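Local coordinates for glycinin A3B4 subunit (Glycine max, PDB 2D5F), which serves as a seed storage protein, the precursor of an 11S globulin of the cupin family that forms hexamers when mature, at residues B[45-50]-B[144-149]. Numbering follows the deposited sequence.
Sequences VTVSKR and ISLLDT. With CO3 (carbonate ion), chain E.
Ser48 and Ser145 face each other as an antiparallel hydrogen-bonded pair: Ser145 N gives a nearly straight bond (171°) to Ser48 O at 2.7 Å, and Ser48 N returns one to Ser145 O at 3.0 Å. Thr46 and Leu147 repeat the pattern, with Leu147 N 2.8 Å from Thr46 O. Leu147 O is gripped twice, by Thr46 N and Thr149 N, from opposite faces of its plane, the latter closing the inverse gamma turn centred on Asp148. On the face shared by the two serines, one side of the Arg50 guanidinium lies against Ser145 CB, off-centre toward its rim, where a small serine leaves room, and NH2 donates to carbonate O2 at 2.6 Å. Gln67 binds both NH1 and Ser145 OG. A leucine in place of Arg50 would probably leave carbonate O2 without this charged donor and Gln67 without one of its partners. Strands 46-52 and 141-147 are neighbours in a sheet of the N-terminal cupin barrel, where His58, Tyr131 and Thr133 also hydrogen-bond the carbonate, probably from the crystallisation liquor. Leu147 CD2 lies alongside Thr46 CG2 at 3.6 Å. On the opposite face, beta-branched Val47 and Ile144 suit extended strands: Val47, with CG1 anti to its N (chi1 -178°), sets that methyl 3.7 Å from Ile144 CG2 and turns CG2 to Leu146 CD2. Just before the strand, Val45 CG1 meets Leu146 CD1 at 3.9 Å.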
ATOM      1  N   VAL B  45      -0.024 -26.840  -8.775  1.00 15.91           N
ATOM      2  CA  VAL B  45       1.265 -27.027  -8.117  1.00 17.67           C
ATOM      3  C   VAL B  45       1.732 -28.464  -8.318  1.00 20.69           C
ATOM      4  O   VAL B  45       1.023 -29.292  -8.892  1.00 23.55           O
ATOM      5  CB  VAL B  45       1.161 -26.843  -6.579  1.00 25.49           C
ATOM      6  CG1 VAL B  45       0.532 -25.498  -6.222  1.00 17.29           C
ATOM      7  CG2 VAL B  45       0.331 -27.995  -5.983  1.00 19.26           C
ATOM      8  N   THR B  46       2.941 -28.742  -7.853  1.00 23.11           N
ATOM      9  CA  THR B  46       3.470 -30.096  -7.866  1.00 23.46           C
ATOM     10  C   THR B  46       4.381 -30.168  -6.652  1.00 24.43           C
ATOM     11  O   THR B  46       4.654 -29.144  -6.020  1.00 23.05           O
ATOM     12  CB  THR B  46       4.226 -30.471  -9.165  1.00 24.84           C
ATOM     13  OG1 THR B  46       4.379 -31.896  -9.199  1.00 26.66           O
ATOM     14  CG2 THR B  46       5.597 -29.841  -9.226  1.00 26.45           C
ATOM     15  N   VAL B  47       4.832 -31.366  -6.304  1.00 23.02           N
ATOM     16  CA  VAL B  47       5.667 -31.532  -5.127  1.00 21.35           C
ATOM     17  C   VAL B  47       6.919 -32.345  -5.414  1.00 20.10           C
ATOM     18  O   VAL B  47       6.919 -33.238  -6.260  1.00 22.17           O
ATOM     19  CB  VAL B  47       4.865 -32.217  -3.988  1.00 26.82           C
ATOM     20  CG1 VAL B  47       5.724 -32.344  -2.737  1.00 24.71           C
ATOM     21  CG2 VAL B  47       3.595 -31.417  -3.692  1.00 26.36           C
ATOM     22  N   SER B  48       7.983 -32.029  -4.686  1.00 22.59           N
ATOM     23  CA  SER B  48       9.260 -32.707  -4.837  1.00 26.48           C
ATOM     24  C   SER B  48       9.854 -33.022  -3.465  1.00 27.37           C
ATOM     25  O   SER B  48       9.953 -32.146  -2.610  1.00 33.67           O
ATOM     26  CB  SER B  48      10.210 -31.809  -5.627  1.00 24.73           C
ATOM     27  OG  SER B  48      11.529 -32.315  -5.616  1.00 46.94           O
ATOM     28  N   LYS B  49      10.235 -34.279  -3.257  1.00 28.27           N
ATOM     29  CA  LYS B  49      10.835 -34.710  -1.996  1.00 28.38           C
ATOM     30  C   LYS B  49      12.335 -34.863  -2.221  1.00 22.93           C
ATOM     31  O   LYS B  49      12.759 -35.624  -3.082  1.00 24.90           O
ATOM     32  CB  LYS B  49      10.237 -36.043  -1.560  1.00 25.83           C
ATOM     33  CG  LYS B  49      10.769 -36.566  -0.242  1.00 28.94           C
ATOM     34  CD  LYS B  49      10.068 -37.866   0.125  1.00 40.24           C
ATOM     35  CE  LYS B  49      10.619 -38.453   1.410  1.00 45.97           C
ATOM     36  NZ  LYS B  49      10.015 -39.788   1.701  1.00 57.03           N
ATOM     37  N   ARG B  50      13.135 -34.136  -1.451  1.00 23.03           N
ATOM     38  CA  ARG B  50      14.582 -34.194  -1.619  1.00 24.23           C
ATOM     39  C   ARG B  50      15.297 -34.774  -0.417  1.00 28.89           C
ATOM     40  O   ARG B  50      14.963 -34.473   0.731  1.00 31.58           O
ATOM     41  CB  ARG B  50      15.134 -32.799  -1.920  1.00 20.37           C
ATOM     42  CG  ARG B  50      14.767 -32.294  -3.306  1.00 32.61           C
ATOM     43  CD  ARG B  50      14.832 -30.775  -3.403  1.00 39.03           C
ATOM     44  NE  ARG B  50      13.901 -30.289  -4.415  1.00 44.71           N
ATOM     45  CZ  ARG B  50      13.410 -29.057  -4.461  1.00 33.53           C
ATOM     46  NH1 ARG B  50      12.566 -28.720  -5.425  1.00 39.81           N
ATOM     47  NH2 ARG B  50      13.761 -28.163  -3.548  1.00 36.23           N
ATOM     48  N   ILE B 144      10.421 -31.672   1.915  1.00 22.29           N
ATOM     49  CA  ILE B 144       9.313 -31.758   0.967  1.00 22.94           C
ATOM     50  C   ILE B 144       9.023 -30.361   0.437  1.00 20.50           C
ATOM     51  O   ILE B 144       8.660 -29.458   1.192  1.00 20.89           O
ATOM     52  CB  ILE B 144       8.032 -32.342   1.621  1.00 24.22           C
ATOM     53  CG1 ILE B 144       8.149 -33.869   1.751  1.00 37.86           C
ATOM     54  CG2 ILE B 144       6.815 -32.023   0.765  1.00 29.16           C
ATOM     55  CD1 ILE B 144       9.215 -34.335   2.707  1.00 34.58           C
ATOM     56  N   SER B 145       9.172 -30.197  -0.870  1.00 20.02           N
ATOM     57  CA  SER B 145       8.966 -28.905  -1.490  1.00 23.29           C
ATOM     58  C   SER B 145       7.686 -28.746  -2.294  1.00 20.90           C
ATOM     59  O   SER B 145       7.369 -29.561  -3.155  1.00 21.65           O
ATOM     60  CB  SER B 145      10.158 -28.571  -2.392  1.00 22.28           C
ATOM     61  OG  SER B 145       9.938 -27.344  -3.062  1.00 25.17           O
ATOM     62  N   LEU B 146       6.948 -27.682  -1.993  1.00 19.66           N
ATOM     63  CA  LEU B 146       5.736 -27.365  -2.724  1.00 17.59           C
ATOM     64  C   LEU B 146       6.206 -26.431  -3.840  1.00 19.49           C
ATOM     65  O   LEU B 146       6.691 -25.326  -3.566  1.00 17.53           O
ATOM     66  CB  LEU B 146       4.731 -26.639  -1.816  1.00 19.49           C
ATOM     67  CG  LEU B 146       3.314 -26.363  -2.355  1.00 23.91           C
ATOM     68  CD1 LEU B 146       3.342 -25.327  -3.493  1.00 19.08           C
ATOM     69  CD2 LEU B 146       2.697 -27.670  -2.835  1.00 19.89           C
ATOM     70  N   LEU B 147       6.108 -26.896  -5.084  1.00 16.40           N
ATOM     71  CA  LEU B 147       6.506 -26.104  -6.247  1.00 21.99           C
ATOM     72  C   LEU B 147       5.261 -25.372  -6.757  1.00 19.42           C
ATOM     73  O   LEU B 147       4.422 -25.952  -7.442  1.00 19.99           O
ATOM     74  CB  LEU B 147       7.079 -27.006  -7.353  1.00 17.90           C
ATOM     75  CG  LEU B 147       8.514 -27.558  -7.236  1.00 21.83           C
ATOM     76  CD1 LEU B 147       8.688 -28.340  -5.961  1.00 25.27           C
ATOM     77  CD2 LEU B 147       8.813 -28.453  -8.434  1.00 20.77           C
ATOM     78  N   ASP B 148       5.145 -24.097  -6.408  1.00 18.30           N
ATOM     79  CA  ASP B 148       3.994 -23.293  -6.801  1.00 13.83           C
ATOM     80  C   ASP B 148       4.067 -22.853  -8.268  1.00 19.98           C
ATOM     81  O   ASP B 148       4.197 -21.667  -8.564  1.00 18.70           O
ATOM     82  CB  ASP B 148       3.899 -22.081  -5.865  1.00 13.53           C
ATOM     83  CG  ASP B 148       2.611 -21.291  -6.042  1.00 24.65           C
ATOM     84  OD1 ASP B 148       1.597 -21.870  -6.494  1.00 21.14           O
ATOM     85  OD2 ASP B 148       2.611 -20.089  -5.711  1.00 24.98           O
ATOM     86  N   THR B 149       3.966 -23.822  -9.176  1.00 21.53           N
ATOM     87  CA  THR B 149       4.034 -23.575 -10.617  1.00 20.48           C
ATOM     88  C   THR B 149       2.978 -22.610 -11.164  1.00 23.82           C
ATOM     89  O   THR B 149       3.240 -21.889 -12.122  1.00 25.55           O
ATOM     90  CB  THR B 149       3.906 -24.890 -11.423  1.00 22.50           C
ATOM     91  OG1 THR B 149       2.770 -25.626 -10.953  1.00 20.22           O
ATOM     92  CG2 THR B 149       5.159 -25.745 -11.279  1.00 19.95           C
TER
HETATM   93  C   CO3 E 502      16.665 -28.800  -1.190  1.00 28.82           C
HETATM   94  O1  CO3 E 502      17.920 -28.847  -1.388  1.00 27.71           O
HETATM   95  O2  CO3 E 502      15.909 -28.301  -2.093  1.00 45.26           O
HETATM   96  O3  CO3 E 502      16.174 -29.253  -0.087  1.00 50.58           O